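Local coordinates for PhnB-like domain-containing protein (Pseudomonas aeruginosa, PDB 1U69) that is of unknown function but belongs to the PhnB-like branch of the glyoxalase superfamily and has been proposed as a potential drug-resistance protein, at residues A[12-17]-A[68-73]; A[27-32]-A[57-62]; A[34-39]-A[49-54]; A[80-85]-A[118-123]; A[85-90]-A[150-155]. One frame throughout, in Å; residues are numbered along the deposited sequence.

Contact 1 of 5, residues A[12-17]-A[68-73]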
# COMPACT_ATOMS: atom_id res chain seq x y z
N TRP A 12 10.30 0.71 -19.91
CA TRP A 12 10.84 0.39 -21.24
C TRP A 12 12.29 -0.05 -21.11
O TRP A 12 13.09 0.61 -20.44
CB TRP A 12 10.75 1.64 -22.13
CG TRP A 12 10.88 1.43 -23.60
CD1 TRP A 12 12.02 1.16 -24.29
CD2 TRP A 12 9.84 1.53 -24.57
NE1 TRP A 12 11.75 1.07 -25.63
CE2 TRP A 12 10.42 1.29 -25.83
CE3 TRP A 12 8.47 1.79 -24.50
CZ2 TRP A 12 9.67 1.30 -27.01
CZ3 TRP A 12 7.73 1.79 -25.67
CH2 TRP A 12 8.33 1.54 -26.91
N TYR A 13 12.63 -1.15 -21.77
CA TYR A 13 14.01 -1.65 -21.85
C TYR A 13 14.38 -1.93 -23.30
O TYR A 13 13.51 -2.15 -24.14
CB TYR A 13 14.19 -2.94 -21.03
CG TYR A 13 13.97 -2.73 -19.55
CD1 TYR A 13 15.02 -2.37 -18.72
CD2 TYR A 13 12.70 -2.89 -18.99
CE1 TYR A 13 14.81 -2.14 -17.37
CE2 TYR A 13 12.49 -2.68 -17.65
CZ TYR A 13 13.54 -2.30 -16.84
OH TYR A 13 13.28 -2.06 -15.51
N ASP A 14 15.68 -1.89 -23.57
CA ASP A 14 16.26 -2.31 -24.84
C ASP A 14 16.74 -3.75 -24.69
O ASP A 14 17.89 -4.01 -24.30
CB ASP A 14 17.43 -1.38 -25.18
CG ASP A 14 18.03 -1.65 -26.53
OD1 ASP A 14 17.45 -2.42 -27.31
OD2 ASP A 14 19.09 -1.10 -26.89
N SER A 15 15.86 -4.70 -24.96
CA SER A 15 16.16 -6.12 -24.86
C SER A 15 16.75 -6.58 -23.51
O SER A 15 17.56 -7.50 -23.50
CB SER A 15 17.15 -6.51 -25.95
OG SER A 15 18.47 -6.24 -25.51
N ALA A 16 16.39 -5.94 -22.40
CA ALA A 16 16.98 -6.27 -21.10
C ALA A 16 15.96 -6.46 -19.97
O ALA A 16 16.35 -6.53 -18.80
CB ALA A 16 17.95 -5.18 -20.71
N ALA A 17 14.66 -6.55 -20.30
CA ALA A 17 13.62 -6.60 -19.28
C ALA A 17 13.78 -7.75 -18.30
O ALA A 17 13.59 -7.57 -17.09
CB ALA A 17 12.22 -6.65 -19.92
N GLY A 68 11.18 -2.90 -25.80
CA GLY A 68 10.76 -2.07 -26.91
C GLY A 68 11.89 -1.52 -27.74
O GLY A 68 11.63 -0.75 -28.65
N GLY A 69 13.13 -1.90 -27.45
CA GLY A 69 14.26 -1.40 -28.21
C GLY A 69 14.75 -0.06 -27.71
O GLY A 69 14.32 0.43 -26.68
N PRO A 70 15.69 0.54 -28.43
CA PRO A 70 16.27 1.84 -28.03
C PRO A 70 15.44 3.10 -28.31
O PRO A 70 16.01 4.19 -28.19
CB PRO A 70 17.58 1.88 -28.85
CG PRO A 70 17.28 1.13 -30.02
CD PRO A 70 16.33 0.01 -29.65
N ALA A 71 14.14 2.98 -28.61
CA ALA A 71 13.38 4.12 -29.13
C ALA A 71 13.20 5.21 -28.10
O ALA A 71 13.19 6.38 -28.43
CB ALA A 71 12.02 3.69 -29.67
N PHE A 72 13.05 4.81 -26.84
CA PHE A 72 12.85 5.78 -25.76
C PHE A 72 13.88 5.60 -24.66
O PHE A 72 14.37 4.48 -24.41
CB PHE A 72 11.42 5.67 -25.21
CG PHE A 72 10.36 5.88 -26.25
CD1 PHE A 72 10.10 7.16 -26.76
CD2 PHE A 72 9.63 4.81 -26.75
CE1 PHE A 72 9.12 7.35 -27.73
CE2 PHE A 72 8.65 5.01 -27.72
CZ PHE A 72 8.40 6.27 -28.21
N ARG A 73 14.19 6.70 -23.98
CA ARG A 73 15.17 6.74 -22.89
C ARG A 73 14.52 7.23 -21.60
O ARG A 73 13.63 8.08 -21.64
CB ARG A 73 16.32 7.68 -23.26
CG ARG A 73 17.09 7.17 -24.45
CD ARG A 73 18.33 7.96 -24.84
NE ARG A 73 19.56 7.15 -24.91
CZ ARG A 73 19.70 5.96 -25.50
NH1 ARG A 73 18.69 5.33 -26.13
NH2 ARG A 73 20.89 5.36 -25.46
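Trp12 is gripped on both faces and at its edge by residues 68-73. With CG anti to the backbone N (chi1 -163°), its indole swings across to the loop and lies between Gly68 and Phe72. The backbone of Gly68 covers one face, its CA 3.5 Å from Trp12 CE2. Against the opposite face comes the rim of Phe72, CD2 reaching to 3.5 Å from Trp12 CH2; the two ring planes stand at 87°, a T-shaped pair with phenylalanine as the edge. The indole N-H is spent in the ring's own plane, Trp12 NE1 giving a 2.8 Å hydrogen bond to Gly69 O, although that donor sits 34° off the carbonyl plane. Tyr13 turns its side chain away, and its OH bonds to Tyr24; its carbonyl does the work here, Tyr13 O accepting from Gly68 N at 3.0 Å and only weakly from Gly69 N. The Asp14 carboxylate lies against Gly69 and Pro70, OD1 3.6 Å from Pro70 CD. Ser15 OG donates to Asp14 O over 2.6 Å just before Ala16, the N-cap of helix 17-27. Glu76 of the second subunit packs on both Trp12 and Phe72. The contact ties together the ends of the parallel neighbours 7-13 and 61-67, the first and last strands of a beta-alpha-beta-beta-beta unit, the building block of glyoxalase-superfamily folds.

Contact 2 of 5, residues A[27-32]-A[57-62]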
# COMPACT_ATOMS: atom_id res chain seq x y z
N THR A 27 17.78 -8.01 -5.49
CA THR A 27 18.34 -6.83 -4.83
C THR A 27 17.43 -6.29 -3.74
O THR A 27 17.87 -6.07 -2.63
CB THR A 27 18.60 -5.72 -5.87
OG1 THR A 27 19.67 -6.12 -6.74
CG2 THR A 27 19.10 -4.43 -5.22
N PHE A 28 16.18 -6.05 -4.08
CA PHE A 28 15.26 -5.43 -3.14
C PHE A 28 14.48 -6.48 -2.36
O PHE A 28 14.21 -7.57 -2.87
CB PHE A 28 14.28 -4.53 -3.90
CG PHE A 28 14.94 -3.42 -4.64
CD1 PHE A 28 15.41 -2.30 -3.96
CD2 PHE A 28 15.09 -3.47 -6.02
CE1 PHE A 28 16.02 -1.26 -4.66
CE2 PHE A 28 15.71 -2.45 -6.72
CZ PHE A 28 16.17 -1.35 -6.05
N PRO A 29 14.06 -6.13 -1.14
CA PRO A 29 13.21 -7.03 -0.37
C PRO A 29 11.82 -7.15 -0.99
O PRO A 29 11.40 -6.24 -1.73
CB PRO A 29 13.11 -6.31 0.98
CG PRO A 29 13.26 -4.88 0.64
CD PRO A 29 14.29 -4.85 -0.45
N ASP A 30 11.11 -8.24 -0.68
CA ASP A 30 9.73 -8.43 -1.12
C ASP A 30 9.54 -8.11 -2.61
O ASP A 30 8.63 -7.38 -3.02
CB ASP A 30 8.76 -7.59 -0.27
CG ASP A 30 7.34 -8.12 -0.32
OD1 ASP A 30 7.16 -9.34 -0.36
OD2 ASP A 30 6.33 -7.38 -0.32
N SER A 31 10.44 -8.67 -3.42
CA SER A 31 10.40 -8.46 -4.86
C SER A 31 10.61 -9.79 -5.59
O SER A 31 11.32 -10.69 -5.11
CB SER A 31 11.45 -7.43 -5.26
OG SER A 31 11.29 -6.22 -4.53
N ALA A 32 10.00 -9.91 -6.76
CA ALA A 32 9.98 -11.16 -7.51
C ALA A 32 9.65 -11.00 -8.98
O ALA A 32 8.88 -10.10 -9.37
CB ALA A 32 8.96 -12.11 -6.87
N ARG A 57 7.31 -7.73 -9.47
CA ARG A 57 6.81 -6.90 -8.39
C ARG A 57 7.98 -6.39 -7.60
O ARG A 57 8.89 -7.17 -7.29
CB ARG A 57 5.88 -7.70 -7.46
CG ARG A 57 5.14 -6.86 -6.41
CD ARG A 57 4.26 -7.69 -5.49
NE ARG A 57 4.96 -8.93 -5.21
CZ ARG A 57 4.64 -10.13 -5.70
NH1 ARG A 57 3.55 -10.31 -6.45
NH2 ARG A 57 5.38 -11.16 -5.39
N VAL A 58 7.99 -5.10 -7.29
CA VAL A 58 9.03 -4.55 -6.42
C VAL A 58 8.43 -3.84 -5.22
O VAL A 58 7.83 -2.80 -5.35
CB VAL A 58 10.03 -3.59 -7.16
CG1 VAL A 58 10.94 -4.39 -8.05
CG2 VAL A 58 9.33 -2.53 -7.98
N MSE A 59 8.57 -4.45 -4.05
CA MSE A 59 8.15 -3.83 -2.79
C MSE A 59 6.71 -3.29 -2.85
O MSE A 59 6.45 -2.15 -2.47
CB MSE A 59 9.14 -2.73 -2.41
CG MSE A 59 10.51 -3.27 -2.05
SE MSE A 59 11.85 -1.88 -1.93
CE MSE A 59 12.16 -1.49 -3.86
N GLY A 60 5.78 -4.13 -3.31
CA GLY A 60 4.36 -3.80 -3.30
C GLY A 60 3.84 -3.25 -4.61
O GLY A 60 2.61 -3.10 -4.76
N ILE A 61 4.74 -2.96 -5.55
CA ILE A 61 4.37 -2.32 -6.81
C ILE A 61 4.39 -3.34 -7.96
O ILE A 61 5.44 -3.91 -8.27
CB ILE A 61 5.34 -1.15 -7.16
CG1 ILE A 61 5.40 -0.12 -6.04
CG2 ILE A 61 4.93 -0.49 -8.46
CD1 ILE A 61 4.10 0.50 -5.68
N PRO A 62 3.25 -3.54 -8.62
CA PRO A 62 3.20 -4.41 -9.79
C PRO A 62 3.80 -3.72 -11.01
O PRO A 62 3.42 -2.58 -11.30
CB PRO A 62 1.69 -4.65 -9.99
CG PRO A 62 1.04 -3.41 -9.44
CD PRO A 62 1.92 -2.98 -8.29
O HOH W 1 6.05 -7.02 -3.14
O HOH W 2 7.29 -10.00 -3.80
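The Phe28 ring carries Thr27 CG2 over the centre of one face and meets the selenomethionine Met59 obliquely, CE 3.4 Å from Phe28 CD1. A bend at chi3 (-75°) turns that methyl back to the ring; the selenium stands 5.1 Å from the ring centroid, a Met-aromatic contact. Trp118 stacks on Phe28 as well. The Arg57 guanidinium holds water 2 at its edge, in plane, NH2 donating to the water over 2.7 Å, while Ala32 CB approaches it obliquely. Water 1 is shared more widely: it donates to Asp30 O at 2.6 Å and accepts from Gly60 N, with weak bonds to Asp30 OD2 and Arg57 NE. Asp30 OD2 has a salt bridge to Arg123 of the third subunit. Met59 N donates to Asp30 O at 3.1 Å, from above the carbonyl plane, and weakly to Ser31 OG, which itself gives its proton to Pro29 O. Next to these, Ala32 and Arg57 form a hydrogen-bonded antiparallel pair, Arg57 N to Ala32 O at 2.8 Å and Ala32 N to Arg57 O at 3.0 Å. Strand 31-38 starts where strand 51-58 ends, beside the Val58-Ile61 type I' turn of the hairpin between the last two strands of the beta-alpha-beta-beta-beta unit.

Contact 3 of 5, residues A[34-39]-A[49-54]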
# COMPACT_ATOMS: atom_id res chain seq x y z
N LEU A 34 7.56 -12.58 -11.91
CA LEU A 34 6.28 -13.29 -11.85
C LEU A 34 5.95 -14.10 -13.11
O LEU A 34 5.41 -15.20 -13.01
CB LEU A 34 5.17 -12.28 -11.54
CG LEU A 34 5.32 -11.50 -10.23
CD1 LEU A 34 4.10 -10.62 -9.99
CD2 LEU A 34 5.55 -12.41 -9.05
N ALA A 35 6.27 -13.57 -14.28
CA ALA A 35 5.93 -14.21 -15.55
C ALA A 35 6.73 -13.62 -16.69
O ALA A 35 7.10 -12.46 -16.65
CB ALA A 35 4.46 -14.06 -15.83
N VAL A 36 7.01 -14.45 -17.69
CA VAL A 36 7.74 -14.03 -18.88
C VAL A 36 6.85 -14.31 -20.08
O VAL A 36 6.30 -15.42 -20.20
CB VAL A 36 9.06 -14.78 -18.99
CG1 VAL A 36 9.82 -14.40 -20.26
CG2 VAL A 36 9.89 -14.50 -17.75
N HIS A 37 6.67 -13.30 -20.92
CA HIS A 37 5.75 -13.36 -22.06
C HIS A 37 6.54 -13.17 -23.33
O HIS A 37 7.18 -12.14 -23.53
CB HIS A 37 4.68 -12.29 -21.97
CG HIS A 37 3.82 -12.41 -20.75
ND1 HIS A 37 3.06 -13.52 -20.49
CD2 HIS A 37 3.63 -11.57 -19.70
CE1 HIS A 37 2.42 -13.37 -19.34
NE2 HIS A 37 2.75 -12.19 -18.84
N ARG A 38 6.48 -14.16 -24.21
CA ARG A 38 7.26 -14.11 -25.43
C ARG A 38 6.45 -13.51 -26.57
O ARG A 38 5.22 -13.55 -26.55
CB ARG A 38 7.82 -15.49 -25.77
CG ARG A 38 9.04 -15.79 -24.90
CD ARG A 38 9.47 -17.23 -24.83
NE ARG A 38 10.45 -17.39 -23.75
CZ ARG A 38 11.73 -17.01 -23.80
NH1 ARG A 38 12.25 -16.44 -24.89
NH2 ARG A 38 12.52 -17.21 -22.75
N ALA A 39 7.15 -12.90 -27.52
CA ALA A 39 6.52 -12.21 -28.64
C ALA A 39 5.86 -13.23 -29.56
O ALA A 39 6.53 -14.18 -29.98
CB ALA A 39 7.54 -11.42 -29.40
N GLY A 49 9.18 -15.14 -30.42
CA GLY A 49 9.77 -16.03 -29.44
C GLY A 49 10.74 -15.33 -28.49
O GLY A 49 11.12 -15.91 -27.49
N ASP A 50 11.14 -14.10 -28.81
CA ASP A 50 11.97 -13.29 -27.92
C ASP A 50 11.12 -12.86 -26.73
O ASP A 50 9.89 -12.89 -26.81
CB ASP A 50 12.52 -12.05 -28.64
CG ASP A 50 13.67 -12.38 -29.59
OD1 ASP A 50 14.19 -13.51 -29.59
OD2 ASP A 50 14.13 -11.54 -30.36
N VAL A 51 11.75 -12.47 -25.64
CA VAL A 51 11.03 -11.93 -24.49
C VAL A 51 10.42 -10.58 -24.87
O VAL A 51 11.13 -9.66 -25.31
CB VAL A 51 11.95 -11.77 -23.25
CG1 VAL A 51 11.21 -11.04 -22.11
CG2 VAL A 51 12.49 -13.12 -22.78
N LEU A 52 9.10 -10.47 -24.76
CA LEU A 52 8.40 -9.24 -25.07
C LEU A 52 8.13 -8.44 -23.80
O LEU A 52 8.48 -7.26 -23.71
CB LEU A 52 7.10 -9.53 -25.83
CG LEU A 52 6.20 -8.35 -26.19
CD1 LEU A 52 6.95 -7.40 -27.10
CD2 LEU A 52 4.92 -8.83 -26.85
N THR A 53 7.48 -9.07 -22.82
CA THR A 53 7.31 -8.45 -21.50
C THR A 53 7.65 -9.40 -20.37
O THR A 53 7.62 -10.63 -20.52
CB THR A 53 5.89 -7.92 -21.26
OG1 THR A 53 4.93 -9.00 -21.34
CG2 THR A 53 5.47 -6.90 -22.31
N VAL A 54 7.92 -8.81 -19.22
CA VAL A 54 8.18 -9.55 -17.99
C VAL A 54 7.36 -8.90 -16.88
O VAL A 54 7.50 -7.71 -16.62
CB VAL A 54 9.66 -9.50 -17.60
CG1 VAL A 54 9.89 -10.29 -16.32
CG2 VAL A 54 10.57 -10.01 -18.74
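His37 O accepts two backbone N-H groups, Leu52 N at 2.8 Å and Thr53 N at 3.2 Å, both in the plane of the carbonyl. Two consecutive residues facing one make a classic beta bulge, and the register slips by one between His37 and Arg38. His37 N, facing the same strand, donates to Thr53 O over 2.9 Å. The His37 ring keeps its NE2 for Glu55, while its CD2 edge lies 3.3 Å from Thr53 OG1. Past the bulge the pairing resumes: Ala39 N donates to Asp50 O at 2.8 Å, and Gly49 N answers on a lone pair of Ala39 O. The carbonyl of Gly49 is taken by a side chain, Arg38 NH1 bonding to Gly49 O at 2.9 Å within the guanidinium plane, with an angle of 161° at the hydrogen. The extended Arg38 chain lies along Gly49, and Val51 CG2 covers one guanidinium face, 3.9 Å from Arg38 NH1. Apolar contact is lighter: Val36 CG1 meets Val51 CG2 at 3.9 Å, the two side chains crossing at about a right angle. Asp50 OD2 is bonded by Lys47 N. Despite the bulge, His37 N and O, Ala39 N and O and the carbonyls of Gly49, Asp50 and Thr53 thus all find partners, near where a loop joins the strands, and the NH1 bond with the valine methyl probably limits rotation of the Arg38 guanidinium.

Contact 4 of 5, residues A[80-85]-A[118-123]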
# COMPACT_ATOMS: atom_id res chain seq x y z
N PHE A 80 11.41 5.62 -8.70
CA PHE A 80 10.91 4.86 -7.54
C PHE A 80 11.54 5.51 -6.32
O PHE A 80 12.73 5.70 -6.29
CB PHE A 80 11.39 3.41 -7.58
CG PHE A 80 10.72 2.53 -8.59
CD1 PHE A 80 9.39 2.16 -8.43
CD2 PHE A 80 11.44 1.99 -9.65
CE1 PHE A 80 8.78 1.30 -9.35
CE2 PHE A 80 10.84 1.14 -10.57
CZ PHE A 80 9.52 0.80 -10.42
N GLN A 81 10.74 5.86 -5.32
CA GLN A 81 11.28 6.31 -4.04
C GLN A 81 11.10 5.22 -2.99
O GLN A 81 10.01 4.84 -2.64
CB GLN A 81 10.61 7.60 -3.58
CG GLN A 81 11.22 8.14 -2.30
CD GLN A 81 10.61 9.46 -1.89
OE1 GLN A 81 11.06 10.53 -2.32
NE2 GLN A 81 9.61 9.40 -1.05
N VAL A 82 12.23 4.69 -2.52
CA VAL A 82 12.27 3.57 -1.61
C VAL A 82 12.58 4.09 -0.22
O VAL A 82 13.59 4.75 -0.01
CB VAL A 82 13.35 2.54 -2.03
CG1 VAL A 82 13.42 1.40 -1.03
CG2 VAL A 82 13.10 2.03 -3.45
N ALA A 83 11.68 3.82 0.71
CA ALA A 83 11.81 4.28 2.09
C ALA A 83 12.69 3.31 2.86
O ALA A 83 12.43 2.11 2.85
CB ALA A 83 10.46 4.38 2.73
N THR A 84 13.72 3.82 3.53
CA THR A 84 14.60 2.93 4.31
C THR A 84 14.53 3.26 5.81
O THR A 84 14.29 4.40 6.21
CB THR A 84 16.06 2.96 3.80
OG1 THR A 84 16.54 4.31 3.75
CG2 THR A 84 16.15 2.49 2.36
N ASP A 85 14.71 2.25 6.67
CA ASP A 85 14.59 2.48 8.11
C ASP A 85 15.91 2.68 8.85
O ASP A 85 15.90 3.12 9.99
CB ASP A 85 13.85 1.32 8.78
CG ASP A 85 12.35 1.56 8.88
OD1 ASP A 85 11.87 2.70 8.62
OD2 ASP A 85 11.59 0.63 9.21
N TRP A 118 16.19 5.78 -9.21
CA TRP A 118 15.76 5.33 -7.89
C TRP A 118 16.14 6.39 -6.88
O TRP A 118 17.16 7.04 -7.05
CB TRP A 118 16.47 4.02 -7.52
CG TRP A 118 16.11 2.88 -8.40
CD1 TRP A 118 16.61 2.62 -9.64
CD2 TRP A 118 15.15 1.86 -8.14
NE1 TRP A 118 16.02 1.49 -10.16
CE2 TRP A 118 15.12 1.00 -9.26
CE3 TRP A 118 14.31 1.57 -7.05
CZ2 TRP A 118 14.30 -0.11 -9.33
CZ3 TRP A 118 13.48 0.46 -7.14
CH2 TRP A 118 13.48 -0.36 -8.27
N GLN A 119 15.32 6.57 -5.85
CA GLN A 119 15.66 7.37 -4.68
C GLN A 119 15.70 6.42 -3.49
O GLN A 119 14.74 5.70 -3.23
CB GLN A 119 14.61 8.44 -4.42
CG GLN A 119 14.48 9.49 -5.51
CD GLN A 119 13.33 10.43 -5.19
OE1 GLN A 119 13.35 11.07 -4.14
NE2 GLN A 119 12.32 10.49 -6.06
N ILE A 120 16.83 6.39 -2.78
CA ILE A 120 16.96 5.61 -1.57
C ILE A 120 16.88 6.63 -0.44
O ILE A 120 17.84 7.35 -0.16
CB ILE A 120 18.28 4.81 -1.54
CG1 ILE A 120 18.47 3.99 -2.84
CG2 ILE A 120 18.32 3.94 -0.30
CD1 ILE A 120 17.35 3.09 -3.21
N THR A 121 15.68 6.73 0.14
CA THR A 121 15.27 7.86 0.97
C THR A 121 14.90 7.40 2.37
O THR A 121 13.83 6.86 2.60
CB THR A 121 14.05 8.54 0.32
OG1 THR A 121 14.36 8.91 -1.03
CG2 THR A 121 13.70 9.86 1.02
N PRO A 122 15.79 7.61 3.34
CA PRO A 122 15.46 7.25 4.72
C PRO A 122 14.15 7.89 5.19
O PRO A 122 13.91 9.06 4.90
CB PRO A 122 16.66 7.81 5.49
CG PRO A 122 17.76 7.76 4.52
CD PRO A 122 17.15 8.15 3.21
N ARG A 123 13.29 7.13 5.86
CA ARG A 123 12.05 7.70 6.38
C ARG A 123 12.33 8.92 7.28
O ARG A 123 11.53 9.85 7.34
CB ARG A 123 11.24 6.65 7.16
CG ARG A 123 10.48 5.69 6.27
CD ARG A 123 9.20 5.09 6.92
NE ARG A 123 8.52 4.14 6.03
CZ ARG A 123 8.96 2.92 5.77
NH1 ARG A 123 10.08 2.48 6.32
NH2 ARG A 123 8.29 2.13 4.95
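Phe80 and Trp118 lie side by side in an offset stack, planes 30° apart and centroids 4.5 Å from each other. The phenyl rim sits over one face of the indole six-membered ring, with Phe80 CD2 3.4 Å from Trp118 CH2, while Val82 CG2 touches the same indole at its edge, 3.8 Å from CE3. Further along this face, the Thr84 and Ile120 side chains cross at about a right angle, CG2 to CG2 3.7 Å. The backbone bonds follow parallel pairing, each strand donating in turn: Gln119 N to Phe80 O, Val82 N to Gln119 O at 2.8 Å with an angle of 174°, Thr121 N to Val82 O, and Thr84 N to Thr121 O. The last is longer, 3.2 Å, and its donor stands well above the carbonyl plane. Arg123 N continues the series to Thr84 O as the chain enters helix 123-129. Charge is concentrated at this end. Arg123 NH1 forms a salt bridge with Asp85 OD1 at 2.9 Å, meeting it from above the carboxylate plane, and Ala83 CB lies over the centre of the guanidinium, 3.7 Å from CZ. Asp85 OD2 has its stronger partner in Arg57 of the third subunit, and Arg123 NH2 a second salt bridge to Asp30 of that subunit. Strands 78-84 and 117-122 are neighbours in the second sheet; helix 87-99 covers the face bearing Trp118 and Ile120, and the strand edge at Phe80, Gln81 and Val82 pairs antiparallel with a strand of the second subunit.

Contact 5 of 5, residues A[85-90]-A[150-155]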
# COMPACT_ATOMS: atom_id res chain seq x y z
N ASP A 85 14.71 2.25 6.67
CA ASP A 85 14.59 2.48 8.11
C ASP A 85 15.91 2.68 8.85
O ASP A 85 15.90 3.12 9.99
CB ASP A 85 13.85 1.32 8.78
CG ASP A 85 12.35 1.56 8.88
OD1 ASP A 85 11.87 2.70 8.62
OD2 ASP A 85 11.59 0.63 9.21
N ASP A 86 17.03 2.36 8.21
CA ASP A 86 18.34 2.60 8.83
C ASP A 86 19.46 2.77 7.82
O ASP A 86 19.25 2.64 6.61
CB ASP A 86 18.66 1.48 9.84
CG ASP A 86 18.68 0.08 9.23
OD1 ASP A 86 18.96 -0.10 8.03
OD2 ASP A 86 18.44 -0.93 9.91
N GLN A 87 20.67 3.04 8.31
CA GLN A 87 21.80 3.34 7.44
C GLN A 87 22.24 2.09 6.70
O GLN A 87 22.67 2.19 5.55
CB GLN A 87 22.97 3.93 8.23
CG GLN A 87 24.04 4.59 7.38
CD GLN A 87 23.51 5.79 6.63
OE1 GLN A 87 23.03 6.73 7.25
NE2 GLN A 87 23.57 5.75 5.30
N ALA A 88 22.15 0.93 7.35
CA ALA A 88 22.56 -0.32 6.74
C ALA A 88 21.77 -0.60 5.47
O ALA A 88 22.36 -0.95 4.45
CB ALA A 88 22.41 -1.47 7.74
N GLU A 89 20.45 -0.47 5.52
CA GLU A 89 19.62 -0.74 4.35
C GLU A 89 19.84 0.35 3.30
O GLU A 89 19.88 0.06 2.10
CB GLU A 89 18.13 -0.82 4.72
CG GLU A 89 17.23 -0.96 3.49
CD GLU A 89 15.77 -1.17 3.81
OE1 GLU A 89 15.25 -0.49 4.72
OE2 GLU A 89 15.14 -2.01 3.14
N THR A 90 19.98 1.59 3.75
CA THR A 90 20.27 2.73 2.87
C THR A 90 21.52 2.44 2.06
O THR A 90 21.49 2.52 0.85
CB THR A 90 20.41 4.03 3.69
OG1 THR A 90 19.20 4.26 4.43
CG2 THR A 90 20.56 5.26 2.80
N ILE A 150 22.37 9.22 1.31
CA ILE A 150 21.92 9.94 2.50
C ILE A 150 22.57 9.39 3.75
O ILE A 150 22.48 8.18 4.00
CB ILE A 150 20.39 9.87 2.66
CG1 ILE A 150 19.67 10.51 1.46
CG2 ILE A 150 19.94 10.54 3.97
CD1 ILE A 150 20.03 11.96 1.19
N ASP A 151 23.19 10.27 4.54
CA ASP A 151 23.68 9.92 5.87
C ASP A 151 22.68 10.38 6.91
O ASP A 151 22.48 11.57 7.14
CB ASP A 151 25.05 10.54 6.15
CG ASP A 151 25.59 10.12 7.50
OD1 ASP A 151 26.12 8.99 7.60
OD2 ASP A 151 25.46 10.83 8.52
N ILE A 152 22.01 9.41 7.52
CA ILE A 152 20.87 9.66 8.40
C ILE A 152 21.25 10.47 9.65
O ILE A 152 20.51 11.36 10.07
CB ILE A 152 20.21 8.32 8.81
CG1 ILE A 152 19.55 7.68 7.58
CG2 ILE A 152 19.17 8.55 9.91
CD1 ILE A 152 19.13 6.23 7.76
N ALA A 153 22.39 10.15 10.24
CA ALA A 153 22.84 10.84 11.45
C ALA A 153 23.03 12.34 11.22
O ALA A 153 22.70 13.15 12.09
CB ALA A 153 24.13 10.21 11.98
N THR A 154 23.53 12.71 10.05
CA THR A 154 23.76 14.11 9.71
C THR A 154 22.44 14.84 9.53
O THR A 154 22.30 15.99 9.94
CB THR A 154 24.60 14.21 8.43
OG1 THR A 154 25.90 13.64 8.63
CG2 THR A 154 24.87 15.66 8.06
N ILE A 155 21.48 14.17 8.91
CA ILE A 155 20.15 14.74 8.75
C ILE A 155 19.53 15.03 10.12
O ILE A 155 18.94 16.09 10.34
CB ILE A 155 19.24 13.79 7.92
CG1 ILE A 155 19.73 13.71 6.47
CG2 ILE A 155 17.78 14.26 7.97
CD1 ILE A 155 19.77 15.06 5.73
O HOH W 3 23.80 7.46 9.75
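Gln87 OE1 is held by two donors, the backbone of Ile152 and a water. Ile152 N reaches it at 2.9 Å, almost straight at 172° and in the plane of the amide carbonyl, while water 3 donates to it at 2.7 Å and accepts from Ala153 N. The other half of the amide is used too: Gln87 NE2 donates to Ile150 O over 3.0 Å, exactly in the amide plane, and also serves Asp91. With donor and acceptor both engaged across residues 150-152, the amide's rotation is fixed, its carbonyl and NH2 bonding to a backbone N-H and C=O two residues apart. A bend at chi2 (64°) brings the amide round to that segment. OE1 sits at the amino-terminal start of helix 152-159, where the helix dipole would probably favour a partial negative charge. Alongside the polar bonds, Ile152 CD1 lodges against the chain at Asp86, 3.5 Å from Asp86 C, and Thr90 CG2 comes to 3.7 Å from Ile150 O. Both helices begin with an aspartate N-cap. Asp86 OD1 accepts from Glu89 N; Asp151 OD2 takes Thr154 N and, from the other face of its plane, Thr154 OG1 at 2.8 Å. Asp86 O is doubly gripped by Thr90, through its N and its OG1. The pairing joins the first turn of helix 87-99 to that of helix 152-159, with Pro122 of strand 117-122 touching Thr90, Ile150 and Ile152, and helices 123-129 and 134-144 packing on Ile150.

Contacts 1, 2 and 3 belong to one four-stranded sheet, 7-13, 61-67, 51-58, 31-38, and nest along the chain, contact 3 inside contact 2 inside contact 1. Contact 4 follows in series on the second sheet, and contact 5, sharing Asp85 with it, crosses it in sequence and carries the chain to its last helix. Contacts 2 and 4, with centres 13 Å apart, join the two halves where Phe28 and Met59 pack on Trp118. Contacts 3 and 5 mark the far ends, about 37 Å apart between centres. All five reach other subunits, contacts 2, 4 and 5 both the second and third. Both sheets have strand order 1-4-3-2, consistent with the paired glyoxalase-superfamily modules.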